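Local structure of profilin I (Acanthamoeba castellanii, 1ACF) at residues W2-V6 and D7-V11; A30-A33 and G34-V37; D118-I121 and G122-F125. The protein binds monomeric actin in a one-to-one complex, prevents or enhances actin polymerization depending on its concentration, and also binds the phosphoinositide PIP2. All blocks are in the same frame, centred on the assembly; numbering follows the deposited sequence.

Interaction 1: residues W2-V6 and D7-V11; sequences WQTYV and DTNLV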
loop_
_atom_site.group_PDB
_atom_site.type_symbol
_atom_site.label_atom_id
_atom_site.label_comp_id
_atom_site.label_asym_id
_atom_site.label_seq_id
_atom_site.Cartn_x
_atom_site.Cartn_y
_atom_site.Cartn_z
ATOM N N TRP A 2 -3.673 15.067 1.992
ATOM C CA TRP A 2 -3.690 13.599 1.819
ATOM C C TRP A 2 -4.109 13.264 0.349
ATOM O O TRP A 2 -3.479 12.439 -0.260
ATOM C CB TRP A 2 -4.464 12.871 2.913
ATOM C CG TRP A 2 -4.061 13.311 4.294
ATOM C CD1 TRP A 2 -4.742 14.046 5.217
ATOM C CD2 TRP A 2 -2.779 13.032 4.909
ATOM N NE1 TRP A 2 -4.012 14.238 6.340
ATOM C CE2 TRP A 2 -2.805 13.634 6.190
ATOM C CE3 TRP A 2 -1.646 12.330 4.486
ATOM C CZ2 TRP A 2 -1.703 13.572 7.043
ATOM C CZ3 TRP A 2 -0.562 12.289 5.353
ATOM C CH2 TRP A 2 -0.607 12.894 6.598
ATOM N N GLN A 3 -5.118 13.936 -0.187
ATOM C CA GLN A 3 -5.654 13.763 -1.552
ATOM C C GLN A 3 -4.547 13.968 -2.580
ATOM O O GLN A 3 -4.326 13.115 -3.498
ATOM C CB GLN A 3 -6.870 14.580 -1.855
ATOM C CG GLN A 3 -7.726 13.990 -3.014
ATOM C CD GLN A 3 -8.228 12.608 -2.757
ATOM O OE1 GLN A 3 -7.905 11.644 -3.433
ATOM N NE2 GLN A 3 -9.072 12.380 -1.780
ATOM N N THR A 4 -3.821 15.058 -2.445
ATOM C CA THR A 4 -2.659 15.273 -3.288
ATOM C C THR A 4 -1.635 14.171 -3.277
ATOM O O THR A 4 -1.092 13.871 -4.355
ATOM C CB THR A 4 -1.937 16.639 -2.899
ATOM O OG1 THR A 4 -3.055 17.567 -2.856
ATOM C CG2 THR A 4 -0.797 17.061 -3.799
ATOM N N TYR A 5 -1.239 13.605 -2.147
ATOM C CA TYR A 5 -0.225 12.580 -2.030
ATOM C C TYR A 5 -0.495 11.419 -3.004
ATOM O O TYR A 5 0.383 10.963 -3.715
ATOM C CB TYR A 5 -0.035 11.968 -0.594
ATOM C CG TYR A 5 0.591 13.016 0.317
ATOM C CD1 TYR A 5 1.642 13.800 -0.126
ATOM C CD2 TYR A 5 0.084 13.280 1.575
ATOM C CE1 TYR A 5 2.208 14.790 0.655
ATOM C CE2 TYR A 5 0.630 14.247 2.398
ATOM C CZ TYR A 5 1.687 15.020 1.933
ATOM O OH TYR A 5 2.248 16.000 2.719
ATOM N N VAL A 6 -1.705 10.950 -2.870
ATOM C CA VAL A 6 -2.370 9.910 -3.612
ATOM C C VAL A 6 -2.488 10.272 -5.099
ATOM O O VAL A 6 -1.977 9.526 -5.961
ATOM C CB VAL A 6 -3.748 9.687 -2.918
ATOM C CG1 VAL A 6 -4.790 9.238 -3.894
ATOM C CG2 VAL A 6 -3.714 8.755 -1.716
ATOM N N ASP A 7 -3.130 11.388 -5.430
ATOM C CA ASP A 7 -3.395 11.782 -6.846
ATOM C C ASP A 7 -2.157 12.125 -7.595
ATOM O O ASP A 7 -1.838 11.546 -8.690
ATOM C CB ASP A 7 -4.480 12.853 -6.900
ATOM C CG ASP A 7 -5.835 12.390 -6.420
ATOM O OD1 ASP A 7 -6.277 11.200 -6.419
ATOM O OD2 ASP A 7 -6.584 13.328 -6.013
ATOM N N THR A 8 -1.426 13.085 -7.072
ATOM C CA THR A 8 -0.191 13.584 -7.612
ATOM C C THR A 8 1.097 12.855 -7.320
ATOM O O THR A 8 1.933 12.629 -8.226
ATOM C CB THR A 8 0.032 15.098 -7.138
ATOM O OG1 THR A 8 -1.234 15.787 -7.367
ATOM C CG2 THR A 8 1.192 15.734 -7.883
ATOM N N ASN A 9 1.339 12.482 -6.072
ATOM C CA ASN A 9 2.657 11.892 -5.680
ATOM C C ASN A 9 2.731 10.423 -5.914
ATOM O O ASN A 9 3.840 9.821 -5.996
ATOM C CB ASN A 9 2.995 12.414 -4.272
ATOM C CG ASN A 9 3.202 13.927 -4.236
ATOM O OD1 ASN A 9 4.152 14.451 -4.868
ATOM N ND2 ASN A 9 2.329 14.685 -3.579
ATOM N N LEU A 10 1.586 9.780 -6.055
ATOM C CA LEU A 10 1.574 8.337 -6.324
ATOM C C LEU A 10 1.109 7.988 -7.735
ATOM O O LEU A 10 1.860 7.541 -8.582
ATOM C CB LEU A 10 0.784 7.653 -5.189
ATOM C CG LEU A 10 1.549 7.338 -3.904
ATOM C CD1 LEU A 10 0.573 6.741 -2.885
ATOM C CD2 LEU A 10 2.684 6.385 -4.153
ATOM N N VAL A 11 -0.163 8.171 -7.968
ATOM C CA VAL A 11 -0.869 7.874 -9.207
ATOM C C VAL A 11 -0.287 8.770 -10.314
ATOM O O VAL A 11 0.137 8.245 -11.365
ATOM C CB VAL A 11 -2.396 7.962 -9.014
ATOM C CG1 VAL A 11 -3.079 8.026 -10.375
ATOM C CG2 VAL A 11 -2.974 6.744 -8.272
#

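Interaction 2: residues A30-A33 and G34-V37; sequences ATSA and GFAV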
loop_
_atom_site.group_PDB
_atom_site.type_symbol
_atom_site.label_atom_id
_atom_site.label_comp_id
_atom_site.label_asym_id
_atom_site.label_seq_id
_atom_site.Cartn_x
_atom_site.Cartn_y
_atom_site.Cartn_z
ATOM N N ALA A 30 -7.181 9.029 2.481
ATOM C CA ALA A 30 -7.397 9.476 1.111
ATOM C C ALA A 30 -7.199 8.283 0.168
ATOM O O ALA A 30 -6.389 7.360 0.430
ATOM C CB ALA A 30 -6.437 10.627 0.802
ATOM N N THR A 31 -8.000 8.333 -0.947
ATOM C CA THR A 31 -7.911 7.223 -1.942
ATOM C C THR A 31 -7.999 7.682 -3.371
ATOM O O THR A 31 -8.658 8.702 -3.592
ATOM C CB THR A 31 -9.007 6.157 -1.491
ATOM O OG1 THR A 31 -8.583 4.900 -2.060
ATOM C CG2 THR A 31 -10.420 6.599 -1.639
ATOM N N SER A 32 -7.407 6.945 -4.327
ATOM C CA SER A 32 -7.530 7.310 -5.772
ATOM C C SER A 32 -8.957 6.965 -6.216
ATOM O O SER A 32 -9.489 5.940 -5.736
ATOM C CB SER A 32 -6.481 6.742 -6.678
ATOM O OG SER A 32 -6.387 5.338 -6.498
ATOM N N ALA A 33 -9.546 7.842 -7.009
ATOM C CA ALA A 33 -10.967 7.695 -7.473
ATOM C C ALA A 33 -11.238 6.256 -7.860
ATOM O O ALA A 33 -10.437 5.696 -8.648
ATOM C CB ALA A 33 -11.233 8.721 -8.593
ATOM N N GLY A 34 -12.264 5.614 -7.333
ATOM C CA GLY A 34 -12.519 4.217 -7.647
ATOM C C GLY A 34 -11.719 3.177 -6.938
ATOM O O GLY A 34 -12.017 1.956 -7.087
ATOM N N PHE A 35 -10.654 3.500 -6.198
ATOM C CA PHE A 35 -9.902 2.472 -5.419
ATOM C C PHE A 35 -10.504 2.383 -4.005
ATOM O O PHE A 35 -10.665 3.380 -3.306
ATOM C CB PHE A 35 -8.436 2.706 -5.468
ATOM C CG PHE A 35 -7.584 1.751 -4.681
ATOM C CD1 PHE A 35 -7.705 0.372 -4.882
ATOM C CD2 PHE A 35 -6.691 2.197 -3.716
ATOM C CE1 PHE A 35 -6.898 -0.542 -4.248
ATOM C CE2 PHE A 35 -5.822 1.295 -3.061
ATOM C CZ PHE A 35 -5.919 -0.085 -3.365
ATOM N N ALA A 36 -10.921 1.204 -3.541
ATOM C CA ALA A 36 -11.496 1.061 -2.227
ATOM C C ALA A 36 -10.948 -0.043 -1.321
ATOM O O ALA A 36 -11.225 -1.237 -1.514
ATOM C CB ALA A 36 -13.037 0.987 -2.267
ATOM N N VAL A 37 -10.220 0.356 -0.317
ATOM C CA VAL A 37 -9.658 -0.526 0.724
ATOM C C VAL A 37 -10.704 -0.487 1.863
ATOM O O VAL A 37 -11.034 0.584 2.392
ATOM C CB VAL A 37 -8.274 -0.176 1.234
ATOM C CG1 VAL A 37 -7.947 -0.990 2.483
ATOM C CG2 VAL A 37 -7.185 -0.373 0.200
HETATM O O HOH W 1 -9.686 3.272 0.198
#

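Interaction 3: residues D118-I121 and G122-F125; sequences DYLI and GQGF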
loop_
_atom_site.group_PDB
_atom_site.type_symbol
_atom_site.label_atom_id
_atom_site.label_comp_id
_atom_site.label_asym_id
_atom_site.label_seq_id
_atom_site.Cartn_x
_atom_site.Cartn_y
_atom_site.Cartn_z
ATOM N N ASP A 118 9.689 7.382 2.978
ATOM C CA ASP A 118 10.875 8.039 3.484
ATOM C C ASP A 118 10.652 9.543 3.609
ATOM O O ASP A 118 11.013 10.147 4.640
ATOM C CB ASP A 118 12.153 7.802 2.657
ATOM C CG ASP A 118 12.753 6.431 2.925
ATOM O OD1 ASP A 118 12.370 5.739 3.878
ATOM O OD2 ASP A 118 13.626 6.030 2.110
ATOM N N TYR A 119 10.098 10.147 2.567
ATOM C CA TYR A 119 9.843 11.610 2.615
ATOM C C TYR A 119 8.789 11.955 3.647
ATOM O O TYR A 119 8.903 12.993 4.336
ATOM C CB TYR A 119 9.588 12.097 1.198
ATOM C CG TYR A 119 9.004 13.463 1.037
ATOM C CD1 TYR A 119 7.692 13.743 1.291
ATOM C CD2 TYR A 119 9.841 14.521 0.630
ATOM C CE1 TYR A 119 7.172 15.022 1.111
ATOM C CE2 TYR A 119 9.376 15.800 0.495
ATOM C CZ TYR A 119 8.040 16.037 0.738
ATOM O OH TYR A 119 7.523 17.323 0.625
ATOM N N LEU A 120 7.769 11.109 3.785
ATOM C CA LEU A 120 6.679 11.341 4.701
ATOM C C LEU A 120 7.083 11.161 6.183
ATOM O O LEU A 120 6.555 11.879 7.006
ATOM C CB LEU A 120 5.410 10.649 4.310
ATOM C CG LEU A 120 4.628 11.100 3.067
ATOM C CD1 LEU A 120 3.514 10.081 2.846
ATOM C CD2 LEU A 120 4.160 12.522 3.231
ATOM N N ILE A 121 7.910 10.203 6.448
ATOM C CA ILE A 121 8.459 9.980 7.826
ATOM C C ILE A 121 9.184 11.262 8.276
ATOM O O ILE A 121 8.867 11.958 9.273
ATOM C CB ILE A 121 9.373 8.732 7.660
ATOM C CG1 ILE A 121 8.457 7.469 7.775
ATOM C CG2 ILE A 121 10.529 8.698 8.667
ATOM C CD1 ILE A 121 9.223 6.153 7.750
ATOM N N GLY A 122 10.135 11.683 7.485
ATOM C CA GLY A 122 10.897 12.902 7.593
ATOM C C GLY A 122 9.984 14.099 7.825
ATOM O O GLY A 122 10.407 15.134 8.350
ATOM N N GLN A 123 8.727 14.073 7.516
ATOM C CA GLN A 123 7.823 15.212 7.738
ATOM C C GLN A 123 7.150 14.994 9.098
ATOM O O GLN A 123 6.477 15.936 9.506
ATOM C CB GLN A 123 6.651 15.315 6.761
ATOM C CG GLN A 123 6.904 15.310 5.272
ATOM C CD GLN A 123 7.049 16.724 4.790
ATOM O OE1 GLN A 123 6.056 17.394 4.454
ATOM N NE2 GLN A 123 8.297 17.160 4.861
ATOM N N GLY A 124 7.288 13.811 9.659
ATOM C CA GLY A 124 6.549 13.615 10.946
ATOM C C GLY A 124 5.315 12.731 10.785
ATOM O O GLY A 124 4.504 12.660 11.742
ATOM N N PHE A 125 5.187 12.082 9.633
ATOM C CA PHE A 125 4.025 11.229 9.318
ATOM C C PHE A 125 4.405 9.763 9.369
ATOM O O PHE A 125 3.388 9.038 9.359
ATOM C CB PHE A 125 3.413 11.572 7.944
ATOM C CG PHE A 125 2.980 13.021 7.894
ATOM C CD1 PHE A 125 2.129 13.534 8.849
ATOM C CD2 PHE A 125 3.501 13.853 6.883
ATOM C CE1 PHE A 125 1.784 14.876 8.795
ATOM C CE2 PHE A 125 3.146 15.200 6.780
ATOM C CZ PHE A 125 2.275 15.714 7.750
ATOM O OXT PHE A 125 5.551 9.343 9.486
#

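Interaction 1: residues W2-V6 and D7-V11
Asn9 brings its amide obliquely up to the ring of Tyr5 one turn earlier, ND2 lying 3.6 Å from Tyr5 CD1 with the amide and ring planes 43° apart. Asn9 ND2 is also 3.9 Å from the methyl CG2 of Thr4. Thr4 and Thr8 run side by side and point the same way, Thr4 CG2 coming within 3.8 Å of Thr8 OG1. On another flank of the helix Asp7 crosses Gln3 at a slant, Asp7 OD2 3.3 Å from Gln3 CG; Asp7 CG is anti to its own carbonyl carbon (chi1 -65°), which turns the carboxylate back toward the preceding turn. The backbone changes character along the segment. Asp7 N bonds Gln3 O at 2.9 Å, an ordinary alpha-helical step. Thr4 O is then gripped by two donors, Thr8 N at 2.8 Å and Asn9 N, the latter longer. From Asn9 on, bonds also reach back five residues: Asn9 N to Thr4 O and, in the pi-type turn at 7-11, Val11 N to Val6 O at 3.0 Å. The helix lies against the sheet, Trp2 and Tyr5 packing on Ile21 and Leu10 on Ala19 of strand 18-23. Tyr5, Asn9 and Leu10 also meet Leu120 or Leu116 of helix 106-121, while Trp2 and Gln3 touch Ala30 of strand 28-31.

Interaction 2: residues A30-A33 and G34-V37
The chain reverses in a type II beta turn from Ser32 to Phe35, closed by Phe35 N on Ser32 O at 2.7 Å. Gly34 takes the third position with phi 80°, where a side chain would jam against the carbonyl oxygen of Ala33. Next to the turn Thr31 ties itself to the far limb: OG1 donates to Phe35 O at 2.9 Å, approaching from above the carbonyl plane, about 50° out of it. The hydroxyl lies anti to its own backbone N (chi1 -157°), which carries it across to Phe35, and it also passes 3.7 Å from Phe35 CD2. One water extends this link by donating to Thr31 OG1 at 3.0 Å and accepting from Val37 N at 3.0 Å, so the hydroxyl both gives and receives. Ser32 OG comes within 3.5 Å of Phe35 CB, but its polar partner is Ala19 N, which holds the turn to strand 18-23. Phe35 in turn packs on Gln18 and Ala20 of that strand. This is a glycine-containing type II turn at the end of an outermost strand of the profilin sheet, leading the chain from strand 28-31 toward helix 39-50.

Interaction 3: residues D118-I121 and G122-F125
Gln123 folds back over the last helical turn: its CB sits 3.4 Å from Leu120 O, its CG 3.2 Å from Tyr119 O, and its CD 4.1 Å from Tyr119 CE1. At the tip OE1 ends 4.1 Å from Tyr119 OH, a loose approach. CG is anti to the carbonyl carbon (chi1 -53°) and the chain then bends at chi2, leaving the amide and ring planes 21° apart where the two side chains meet obliquely. Phe125 returns to the same turn further on. Its CB touches Leu120 O at 3.3 Å and its ring carbon CD2 packs on Leu120 CD2 at 3.9 Å. The backbone forms a Schellman motif: Phe125 N bonds Leu120 O at 3.0 Å, the Gly124 N to Ile121 O bond is modelled suspiciously short, and Gly124 adopts a phi of 106°, at which a side chain would jam against the carbonyl oxygen of Gln123. Leu120 O also receives a weak bond from Gln123 N. Outside the segments, Phe125 O bonds Thr91 OG1 and the Gly124 carbonyl bonds Lys93 NZ. The Schellman bonds thus give carbonyls of the last turn their donors as the helix ends, with a small apolar contact between Leu120 and Phe125 beside them.

In the fold
Helix 2-11 is the hub. Its Val6 CG1 lies 3.5 Å from Ser32 N, joining interaction 1 to interaction 2 with centres about 11 Å apart. On the side of the chain's C-terminus, Trp2 CH2 is 3.6 Å from Phe125 CD1 in an edge-to-face pair, and Tyr5 CZ is 3.7 Å from Leu120 CD2. The centres of interactions 1 and 3 are about 15 Å apart. Interactions 2 and 3 do not touch, their nearest atoms being about 10 Å apart. The Lys115 actin-binding site lies beside interaction 3, its side chain about 4 Å from that of Asp118, and about 9 Å from the side chain of Leu10. As in other profilins, the N- and C-terminal helices pack together on one face of the central sheet.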